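Local coordinates for protein prophenoloxidase b (Marsupenaeus japonicus, PDB 3WKY) that is the zymogen of a type 3 copper phenoloxidase, whose active form probably hydroxylates monophenols and oxidises o-diphenols in crustacean hemolymph, at residues 222-227 / 616-621; 230-235 / 572-577. One frame throughout, in Å; residues are numbered along the deposited sequence.

Contact 1: residues 222-227 / 616-621; sequences FYYMHH and SSFCGR. With CUO (Cu2-o2 cluster), chain J.
Phe-618 lies against helix 218-239 through two neighbouring side chains, Tyr-224 and Met-225, and no hydrogen bond crosses between the segments. Backbones come nearest at Met-225 and Phe-618, whose CA atoms are 5.1 Å apart. Here the packing is close: CB of Met-225 sits 3.8 Å from O of Phe-618, and Met-225 CG lies 4.0 Å from Phe-618 CB. That carbonyl oxygen accepts a hydrogen bond from the indole of Trp-202, so the methionine packs beside a polar atom that already has a partner. With CG anti to the backbone N (chi1 -180°) and bends at chi2 and chi3, the thioether leads off from Phe-618, and its CE lies on one face of the His-226 ring. His-226 holds one copper of the Cu2-O2 cluster through NE2 (2.2 Å), together with His-199 and His-203, the three-histidine copper site of type 3 copper proteins, here shared between helix 218-239 and helix 193-205 of the hemocyanin fold. Its other nitrogen, ND1, donates 2.8 Å to Phe-222 O almost in the ring plane, which fixes the rotation of the imidazole; the backbone N of His-226 reaches the same oxygen from the opposite face of the carbonyl plane. The aromatic pair packs about as closely, Tyr-224 CE2 lying 4.0 Å from Phe-618 CE1. Phe-618 turns its edge to the face of Tyr-224 in an offset T-shaped pair, planes at 71°, and Tyr-224 OH bonds to Glu-529. The loose side is at partly exposed Ser-617, whose OG also pairs with Glu-529.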
ATOM      1  N   PHE A 222      20.275   0.495 -34.776  1.00 13.90           N
ATOM      2  CA  PHE A 222      20.111   0.637 -33.323  1.00 15.43           C
ATOM      3  C   PHE A 222      19.279  -0.532 -32.788  1.00 15.05           C
ATOM      4  O   PHE A 222      19.708  -1.250 -31.877  1.00 15.96           O
ATOM      5  CB  PHE A 222      19.469   1.973 -32.986  1.00 16.22           C
ATOM      6  CG  PHE A 222      19.097   2.110 -31.535  1.00 15.12           C
ATOM      7  CD1 PHE A 222      20.078   2.265 -30.576  1.00 16.90           C
ATOM      8  CD2 PHE A 222      17.766   2.059 -31.140  1.00 20.28           C
ATOM      9  CE1 PHE A 222      19.744   2.378 -29.225  1.00 19.05           C
ATOM     10  CE2 PHE A 222      17.419   2.186 -29.782  1.00 18.90           C
ATOM     11  CZ  PHE A 222      18.406   2.341 -28.838  1.00 16.91           C
ATOM     12  N   TYR A 223      18.106  -0.745 -33.377  1.00 16.06           N
ATOM     13  CA  TYR A 223      17.296  -1.914 -33.051  1.00 13.84           C
ATOM     14  C   TYR A 223      18.087  -3.212 -33.163  1.00 17.26           C
ATOM     15  O   TYR A 223      18.087  -4.021 -32.235  1.00 14.85           O
ATOM     16  CB  TYR A 223      16.070  -1.994 -33.969  1.00 14.84           C
ATOM     17  CG  TYR A 223      15.615  -3.406 -34.226  1.00 15.30           C
ATOM     18  CD1 TYR A 223      15.024  -4.165 -33.216  1.00 16.16           C
ATOM     19  CD2 TYR A 223      15.764  -3.989 -35.489  1.00 13.61           C
ATOM     20  CE1 TYR A 223      14.600  -5.482 -33.455  1.00 18.19           C
ATOM     21  CE2 TYR A 223      15.344  -5.290 -35.728  1.00 16.51           C
ATOM     22  CZ  TYR A 223      14.761  -6.029 -34.714  1.00 17.81           C
ATOM     23  OH  TYR A 223      14.338  -7.321 -34.957  1.00 19.38           O
ATOM     24  N   TYR A 224      18.751  -3.416 -34.301  1.00 15.49           N
ATOM     25  CA  TYR A 224      19.309  -4.720 -34.623  1.00 15.77           C
ATOM     26  C   TYR A 224      20.474  -5.098 -33.726  1.00 15.53           C
ATOM     27  O   TYR A 224      20.546  -6.226 -33.250  1.00 15.65           O
ATOM     28  CB  TYR A 224      19.751  -4.756 -36.088  1.00 16.00           C
ATOM     29  CG  TYR A 224      20.117  -6.142 -36.568  1.00 15.05           C
ATOM     30  CD1 TYR A 224      19.190  -7.180 -36.524  1.00 17.07           C
ATOM     31  CD2 TYR A 224      21.383  -6.407 -37.085  1.00 17.92           C
ATOM     32  CE1 TYR A 224      19.514  -8.464 -36.994  1.00 18.21           C
ATOM     33  CE2 TYR A 224      21.718  -7.692 -37.552  1.00 16.60           C
ATOM     34  CZ  TYR A 224      20.781  -8.704 -37.502  1.00 19.67           C
ATOM     35  OH  TYR A 224      21.110  -9.969 -37.962  1.00 19.52           O
ATOM     36  N   MET A 225      21.394  -4.166 -33.490  1.00 14.84           N
ATOM     37  CA  MET A 225      22.529  -4.499 -32.654  1.00 16.47           C
ATOM     38  C   MET A 225      22.028  -4.804 -31.243  1.00 13.63           C
ATOM     39  O   MET A 225      22.446  -5.785 -30.624  1.00 15.25           O
ATOM     40  CB  MET A 225      23.573  -3.372 -32.643  1.00 13.62           C
ATOM     41  CG  MET A 225      24.800  -3.692 -31.763  1.00 16.55           C
ATOM     42  SD  MET A 225      24.511  -3.463 -29.968  1.00 18.50           S
ATOM     43  CE  MET A 225      25.191  -1.833 -29.722  1.00 18.32           C
ATOM     44  N   HIS A 226      21.149  -3.954 -30.718  1.00 15.99           N
ATOM     45  CA  HIS A 226      20.672  -4.171 -29.357  1.00 16.29           C
ATOM     46  C   HIS A 226      19.814  -5.409 -29.200  1.00 16.81           C
ATOM     47  O   HIS A 226      19.835  -6.055 -28.149  1.00 15.41           O
ATOM     48  CB  HIS A 226      19.995  -2.914 -28.800  1.00 13.74           C
ATOM     49  CG  HIS A 226      20.953  -1.793 -28.611  1.00 15.16           C
ATOM     50  ND1 HIS A 226      21.276  -0.911 -29.619  1.00 15.78           N
ATOM     51  CD2 HIS A 226      21.709  -1.448 -27.542  1.00 19.42           C
ATOM     52  CE1 HIS A 226      22.174  -0.050 -29.171  1.00 19.53           C
ATOM     53  NE2 HIS A 226      22.458  -0.365 -27.923  1.00 19.39           N
ATOM     54  N   HIS A 227      19.073  -5.753 -30.250  1.00 15.55           N
ATOM     55  CA  HIS A 227      18.308  -6.990 -30.253  1.00 14.19           C
ATOM     56  C   HIS A 227      19.246  -8.172 -30.088  1.00 17.26           C
ATOM     57  O   HIS A 227      18.990  -9.092 -29.320  1.00 13.68           O
ATOM     58  CB  HIS A 227      17.534  -7.172 -31.557  1.00 15.39           C
ATOM     59  CG  HIS A 227      16.980  -8.551 -31.703  1.00 17.37           C
ATOM     60  ND1 HIS A 227      15.929  -9.004 -30.931  1.00 19.80           N
ATOM     61  CD2 HIS A 227      17.378  -9.601 -32.458  1.00 20.37           C
ATOM     62  CE1 HIS A 227      15.684 -10.269 -31.232  1.00 22.86           C
ATOM     63  NE2 HIS A 227      16.545 -10.655 -32.155  1.00 20.32           N
ATOM     64  N   SER A 616      31.909  -4.944 -38.898  1.00 34.49           N
ATOM     65  CA  SER A 616      30.896  -5.819 -38.288  1.00 28.81           C
ATOM     66  C   SER A 616      29.504  -5.484 -38.819  1.00 24.12           C
ATOM     67  O   SER A 616      29.153  -4.312 -38.952  1.00 26.59           O
ATOM     68  CB  SER A 616      30.906  -5.688 -36.765  1.00 30.70           C
ATOM     69  OG  SER A 616      29.782  -6.345 -36.183  1.00 27.70           O
ATOM     70  N   SER A 617      28.706  -6.507 -39.115  1.00 21.56           N
ATOM     71  CA  SER A 617      27.333  -6.292 -39.565  1.00 21.06           C
ATOM     72  C   SER A 617      26.485  -5.585 -38.490  1.00 22.18           C
ATOM     73  O   SER A 617      25.449  -4.986 -38.797  1.00 22.45           O
ATOM     74  CB  SER A 617      26.686  -7.617 -39.951  1.00 24.56           C
ATOM     75  OG  SER A 617      26.768  -8.532 -38.877  1.00 23.93           O
ATOM     76  N   PHE A 618      26.917  -5.665 -37.238  1.00 16.62           N
ATOM     77  CA  PHE A 618      26.207  -4.965 -36.158  1.00 19.41           C
ATOM     78  C   PHE A 618      26.522  -3.465 -36.168  1.00 25.51           C
ATOM     79  O   PHE A 618      25.760  -2.658 -35.622  1.00 22.07           O
ATOM     80  CB  PHE A 618      26.600  -5.536 -34.786  1.00 17.32           C
ATOM     81  CG  PHE A 618      26.117  -6.947 -34.526  1.00 18.28           C
ATOM     82  CD1 PHE A 618      25.055  -7.484 -35.233  1.00 20.54           C
ATOM     83  CD2 PHE A 618      26.722  -7.719 -33.541  1.00 20.64           C
ATOM     84  CE1 PHE A 618      24.607  -8.784 -34.977  1.00 20.40           C
ATOM     85  CE2 PHE A 618      26.280  -9.018 -33.271  1.00 16.48           C
ATOM     86  CZ  PHE A 618      25.212  -9.547 -33.998  1.00 18.10           C
ATOM     87  N   CYS A 619      27.649  -3.100 -36.782  1.00 19.96           N
ATOM     88  CA  CYS A 619      28.151  -1.722 -36.754  0.71 21.33           C
ATOM     89  C   CYS A 619      27.891  -0.979 -38.060  1.00 24.73           C
ATOM     90  O   CYS A 619      27.741   0.247 -38.079  1.00 24.01           O
ATOM     91  CB  CYS A 619      29.656  -1.721 -36.480  0.71 24.36           C
ATOM     92  SG  CYS A 619      30.142  -2.504 -34.923  0.71 23.82           S
ATOM     93  N   GLY A 620      27.862  -1.720 -39.161  1.00 24.55           N
ATOM     94  CA  GLY A 620      27.706  -1.100 -40.464  1.00 29.88           C
ATOM     95  C   GLY A 620      28.941  -0.313 -40.880  1.00 27.50           C
ATOM     96  O   GLY A 620      29.962  -0.320 -40.180  1.00 29.74           O
ATOM     97  N   ARG A 621      28.846   0.355 -42.029  1.00 37.42           N
ATOM     98  CA  ARG A 621      29.925   1.198 -42.543  1.00 37.71           C
ATOM     99  C   ARG A 621      29.428   2.622 -42.642  1.00 32.44           C
ATOM    100  O   ARG A 621      28.394   2.875 -43.260  1.00 39.06           O
ATOM    101  CB  ARG A 621      30.372   0.744 -43.936  1.00 46.65           C
ATOM    102  CG  ARG A 621      30.987  -0.637 -44.005  1.00 53.71           C
ATOM    103  CD  ARG A 621      31.615  -0.900 -45.372  1.00 69.68           C
ATOM    104  NE  ARG A 621      33.070  -0.733 -45.368  1.00 82.81           N
ATOM    105  CZ  ARG A 621      33.699   0.425 -45.561  1.00 79.31           C
ATOM    106  NH1 ARG A 621      33.006   1.536 -45.772  1.00 72.88           N
ATOM    107  NH2 ARG A 621      35.025   0.474 -45.539  1.00 73.93           N
TER
HETATM  108 CU1  CUO J 708      23.508   0.997 -26.580  1.00 26.47          CU
HETATM  109 CU2  CUO J 708      20.841   2.010 -24.383  1.00 20.77          CU
HETATM  110  O1  CUO J 708      22.129   2.255 -25.871  1.00 34.54           O
HETATM  111  O2  CUO J 708      23.007   1.802 -24.538  1.00 28.87           O

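Contact 2: residues 230-235 / 572-577; sequences VARYNM and CSWPRN. Unlike the reference sequence in segment 572-577: Arg-576 (reference Gln). With NAG (2-acetamido-2-deoxy-beta-D-glucopyranose), chain F.
Arg-232 reaches from helix 218-239 to the indole of Trp-574 in an off-centre cation-pi contact, which joins the copper-containing and Ig-like regions of this hemocyanin-type chain. The helix and the loop stand well apart, 11.0 Å between the CA atoms of Arg-232 and Trp-574, so two long side chains span the gap. Arg-232 sets CG beside its backbone N (chi1 -79°) and then runs extended from CG to NE, which lays CD over one face of the indole near the rim, 3.4 Å from Trp-574 CZ2. Pro-575 CD lies over the other face, so the ring is sandwiched between arginine methylene and proline. Beyond CD the guanidinium tilts 53° from the indole plane; its CZ is 4.8 Å from the centroid of the five-membered ring. NE bonds to Thr-528 OG1, NH2 to Glu-529 O and NH1 to Gln-579 O, acceptors that fix its rotation and satisfy a buried, probably charged group. On the loop side, Trp-574 places CG anti to its own N (chi1 -176°), sending the indole toward the helix, while helix 193-205 meets it through Leu-195. Arg-576, which differs from the reference sequence, takes no part in the cation-pi pair: its guanidinium forms salt bridges with Asp-484 and Glu-481, and its NE passes 3.6 Å from O5 of the attached N-acetylglucosamine.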
ATOM      1  N   VAL A 230      20.759  -8.195 -26.472  1.00 14.12           N
ATOM      2  CA  VAL A 230      19.786  -8.777 -25.540  1.00 14.88           C
ATOM      3  C   VAL A 230      19.600 -10.290 -25.736  1.00 18.78           C
ATOM      4  O   VAL A 230      19.570 -11.055 -24.765  1.00 13.25           O
ATOM      5  CB  VAL A 230      18.421  -8.063 -25.663  1.00 15.76           C
ATOM      6  CG1 VAL A 230      17.355  -8.792 -24.816  1.00 16.43           C
ATOM      7  CG2 VAL A 230      18.556  -6.593 -25.215  1.00 15.16           C
ATOM      8  N   ALA A 231      19.486 -10.727 -26.988  1.00 15.59           N
ATOM      9  CA  ALA A 231      19.298 -12.154 -27.265  1.00 13.64           C
ATOM     10  C   ALA A 231      20.471 -12.974 -26.729  1.00 14.67           C
ATOM     11  O   ALA A 231      20.276 -13.999 -26.079  1.00 14.57           O
ATOM     12  CB  ALA A 231      19.124 -12.395 -28.761  1.00 15.16           C
ATOM     13  N   ARG A 232      21.692 -12.517 -26.994  1.00 13.84           N
ATOM     14  CA  ARG A 232      22.871 -13.253 -26.543  1.00 15.77           C
ATOM     15  C   ARG A 232      23.003 -13.242 -25.026  1.00 16.00           C
ATOM     16  O   ARG A 232      23.428 -14.224 -24.424  1.00 16.43           O
ATOM     17  CB  ARG A 232      24.143 -12.743 -27.241  1.00 13.68           C
ATOM     18  CG  ARG A 232      24.257 -13.316 -28.676  1.00 13.83           C
ATOM     19  CD  ARG A 232      25.321 -12.615 -29.496  1.00 13.58           C
ATOM     20  NE  ARG A 232      25.416 -13.244 -30.818  1.00 17.41           N
ATOM     21  CZ  ARG A 232      26.241 -14.242 -31.113  1.00 20.17           C
ATOM     22  NH1 ARG A 232      27.057 -14.737 -30.189  1.00 17.50           N
ATOM     23  NH2 ARG A 232      26.242 -14.750 -32.344  1.00 19.32           N
ATOM     24  N   TYR A 233      22.604 -12.143 -24.403  1.00 16.06           N
ATOM     25  CA  TYR A 233      22.584 -12.089 -22.955  1.00 13.31           C
ATOM     26  C   TYR A 233      21.668 -13.168 -22.402  1.00 13.07           C
ATOM     27  O   TYR A 233      22.033 -13.881 -21.462  1.00 16.18           O
ATOM     28  CB  TYR A 233      22.087 -10.727 -22.521  1.00 10.19           C
ATOM     29  CG  TYR A 233      22.033 -10.487 -21.027  1.00 12.80           C
ATOM     30  CD1 TYR A 233      23.189 -10.529 -20.244  1.00 14.46           C
ATOM     31  CD2 TYR A 233      20.826 -10.162 -20.409  1.00 14.73           C
ATOM     32  CE1 TYR A 233      23.141 -10.253 -18.864  1.00 16.23           C
ATOM     33  CE2 TYR A 233      20.765  -9.893 -19.034  1.00 12.70           C
ATOM     34  CZ  TYR A 233      21.927  -9.937 -18.275  1.00 16.75           C
ATOM     35  OH  TYR A 233      21.872  -9.656 -16.923  1.00 16.06           O
ATOM     36  N   ASN A 234      20.475 -13.286 -22.982  1.00 14.09           N
ATOM     37  CA  ASN A 234      19.556 -14.324 -22.537  1.00 15.56           C
ATOM     38  C   ASN A 234      20.096 -15.733 -22.737  1.00 14.69           C
ATOM     39  O   ASN A 234      19.805 -16.624 -21.951  1.00 16.60           O
ATOM     40  CB  ASN A 234      18.197 -14.198 -23.219  1.00 12.20           C
ATOM     41  CG  ASN A 234      17.267 -13.247 -22.490  1.00 14.59           C
ATOM     42  OD1 ASN A 234      17.398 -13.029 -21.271  1.00 16.52           O
ATOM     43  ND2 ASN A 234      16.301 -12.687 -23.226  1.00 15.83           N
ATOM     44  N   MET A 235      20.872 -15.953 -23.802  1.00 14.57           N
ATOM     45  CA  MET A 235      21.447 -17.270 -23.989  1.00 16.03           C
ATOM     46  C   MET A 235      22.464 -17.557 -22.903  1.00 15.87           C
ATOM     47  O   MET A 235      22.604 -18.692 -22.441  1.00 17.56           O
ATOM     48  CB  MET A 235      22.078 -17.391 -25.380  1.00 19.29           C
ATOM     49  CG  MET A 235      21.084 -17.101 -26.467  1.00 16.12           C
ATOM     50  SD  MET A 235      21.719 -17.430 -28.126  1.00 17.98           S
ATOM     51  CE  MET A 235      20.557 -16.409 -29.009  1.00 17.30           C
ATOM     52  N   CYS A 572      35.195  -1.599 -34.449  1.00 25.87           N
ATOM     53  CA  CYS A 572      33.872  -1.966 -33.956  1.00 20.53           C
ATOM     54  C   CYS A 572      33.572  -3.430 -34.302  1.00 23.05           C
ATOM     55  O   CYS A 572      33.396  -3.778 -35.468  1.00 21.63           O
ATOM     56  CB  CYS A 572      32.827  -1.048 -34.582  1.00 25.85           C
ATOM     57  SG  CYS A 572      31.171  -1.140 -33.822  1.00 24.11           S
ATOM     58  N   SER A 573      33.526  -4.289 -33.288  1.00 19.72           N
ATOM     59  CA  SER A 573      33.381  -5.728 -33.511  1.00 22.42           C
ATOM     60  C   SER A 573      32.656  -6.397 -32.352  1.00 23.70           C
ATOM     61  O   SER A 573      32.962  -6.104 -31.189  1.00 20.57           O
ATOM     62  CB  SER A 573      34.771  -6.365 -33.644  1.00 22.24           C
ATOM     63  OG  SER A 573      34.695  -7.772 -33.865  1.00 23.94           O
ATOM     64  N   TRP A 574      31.730  -7.317 -32.641  1.00 23.01           N
ATOM     65  CA  TRP A 574      31.252  -8.186 -31.565  1.00 18.15           C
ATOM     66  C   TRP A 574      32.498  -8.879 -31.015  1.00 22.94           C
ATOM     67  O   TRP A 574      33.366  -9.250 -31.791  1.00 21.85           O
ATOM     68  CB  TRP A 574      30.246  -9.224 -32.069  1.00 16.92           C
ATOM     69  CG  TRP A 574      29.705 -10.031 -30.925  1.00 19.08           C
ATOM     70  CD1 TRP A 574      30.092 -11.283 -30.541  1.00 19.15           C
ATOM     71  CD2 TRP A 574      28.723  -9.603 -29.969  1.00 17.09           C
ATOM     72  NE1 TRP A 574      29.392 -11.673 -29.421  1.00 20.55           N
ATOM     73  CE2 TRP A 574      28.548 -10.659 -29.048  1.00 17.64           C
ATOM     74  CE3 TRP A 574      27.962  -8.444 -29.818  1.00 20.67           C
ATOM     75  CZ2 TRP A 574      27.642 -10.584 -27.980  1.00 16.55           C
ATOM     76  CZ3 TRP A 574      27.064  -8.366 -28.754  1.00 21.73           C
ATOM     77  CH2 TRP A 574      26.912  -9.428 -27.855  1.00 18.27           C
ATOM     78  N   PRO A 575      32.618  -9.025 -29.683  1.00 16.98           N
ATOM     79  CA  PRO A 575      33.853  -9.643 -29.170  1.00 19.73           C
ATOM     80  C   PRO A 575      34.023 -11.089 -29.629  1.00 23.21           C
ATOM     81  O   PRO A 575      33.124 -11.910 -29.417  1.00 19.37           O
ATOM     82  CB  PRO A 575      33.660  -9.608 -27.651  1.00 23.18           C
ATOM     83  CG  PRO A 575      32.729  -8.466 -27.424  1.00 22.35           C
ATOM     84  CD  PRO A 575      31.772  -8.501 -28.593  1.00 18.21           C
ATOM     85  N   ARG A 576      35.164 -11.406 -30.244  1.00 21.92           N
ATOM     86  CA  ARG A 576      35.378 -12.769 -30.719  1.00 21.50           C
ATOM     87  C   ARG A 576      35.260 -13.757 -29.566  1.00 18.78           C
ATOM     88  O   ARG A 576      34.726 -14.858 -29.739  1.00 21.99           O
ATOM     89  CB  ARG A 576      36.738 -12.931 -31.431  1.00 23.08           C
ATOM     90  CG  ARG A 576      36.923 -14.339 -32.024  1.00 28.07           C
ATOM     91  CD  ARG A 576      38.394 -14.805 -32.053  1.00 37.82           C
ATOM     92  NE  ARG A 576      38.495 -16.266 -32.118  1.00 37.82           N
ATOM     93  CZ  ARG A 576      38.470 -17.070 -31.051  1.00 43.23           C
ATOM     94  NH1 ARG A 576      38.353 -16.559 -29.828  1.00 33.37           N
ATOM     95  NH2 ARG A 576      38.562 -18.390 -31.201  1.00 33.56           N
ATOM     96  N   ASN A 577      35.725 -13.355 -28.385  1.00 18.73           N
ATOM     97  CA  ASN A 577      35.704 -14.259 -27.237  1.00 23.87           C
ATOM     98  C   ASN A 577      34.291 -14.560 -26.726  1.00 18.79           C
ATOM     99  O   ASN A 577      34.082 -15.552 -26.009  1.00 19.85           O
ATOM    100  CB  ASN A 577      36.608 -13.758 -26.107  1.00 19.14           C
ATOM    101  CG  ASN A 577      36.040 -12.536 -25.393  1.00 22.53           C
ATOM    102  OD1 ASN A 577      36.022 -11.443 -25.946  1.00 22.29           O
ATOM    103  ND2 ASN A 577      35.582 -12.724 -24.157  1.00 20.00           N
TER
HETATM  104  C1  NAG F 704      41.074 -16.588 -34.928  1.00 41.01           C
HETATM  105  C2  NAG F 704      42.406 -17.194 -35.380  1.00 50.40           C
HETATM  106  C3  NAG F 704      43.206 -17.631 -34.159  1.00 47.97           C
HETATM  107  C4  NAG F 704      43.419 -16.439 -33.238  1.00 50.44           C
HETATM  108  C5  NAG F 704      42.108 -15.713 -32.945  1.00 49.65           C
HETATM  109  C6  NAG F 704      42.393 -14.379 -32.268  1.00 46.12           C
HETATM  110  C7  NAG F 704      42.759 -18.240 -37.545  1.00 57.44           C
HETATM  111  C8  NAG F 704      43.005 -19.554 -38.228  1.00 45.99           C
HETATM  112  N2  NAG F 704      42.227 -18.290 -36.321  1.00 52.02           N
HETATM  113  O3  NAG F 704      44.457 -18.145 -34.550  1.00 47.73           O
HETATM  114  O4  NAG F 704      43.994 -16.871 -32.024  1.00 55.76           O
HETATM  115  O5  NAG F 704      41.367 -15.456 -34.126  1.00 50.97           O
HETATM  116  O6  NAG F 704      42.767 -13.445 -33.257  1.00 54.48           O
HETATM  117  O7  NAG F 704      43.044 -17.183 -38.109  1.00 52.65           O

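Overall arrangement
Both contacts use helix 218-239, contact 1 on residues 222-227 and contact 2 about two turns later on 230-235, with centres 11 Å apart. The loops they meet come far later in the chain, in reverse order, so contact 2 is nested inside the loop closed by contact 1. The disulfide Cys-572 to Cys-619 ties these loops together, and Phe-618 CE2 packs 3.9 Å from Trp-574 CE3. Glu-529 is shared too, by its carboxylate in contact 1 and its backbone O in contact 2. The cross-linked loops of the Ig-like region thus meet the copper-bearing helix at two levels, the first beside a copper ligand.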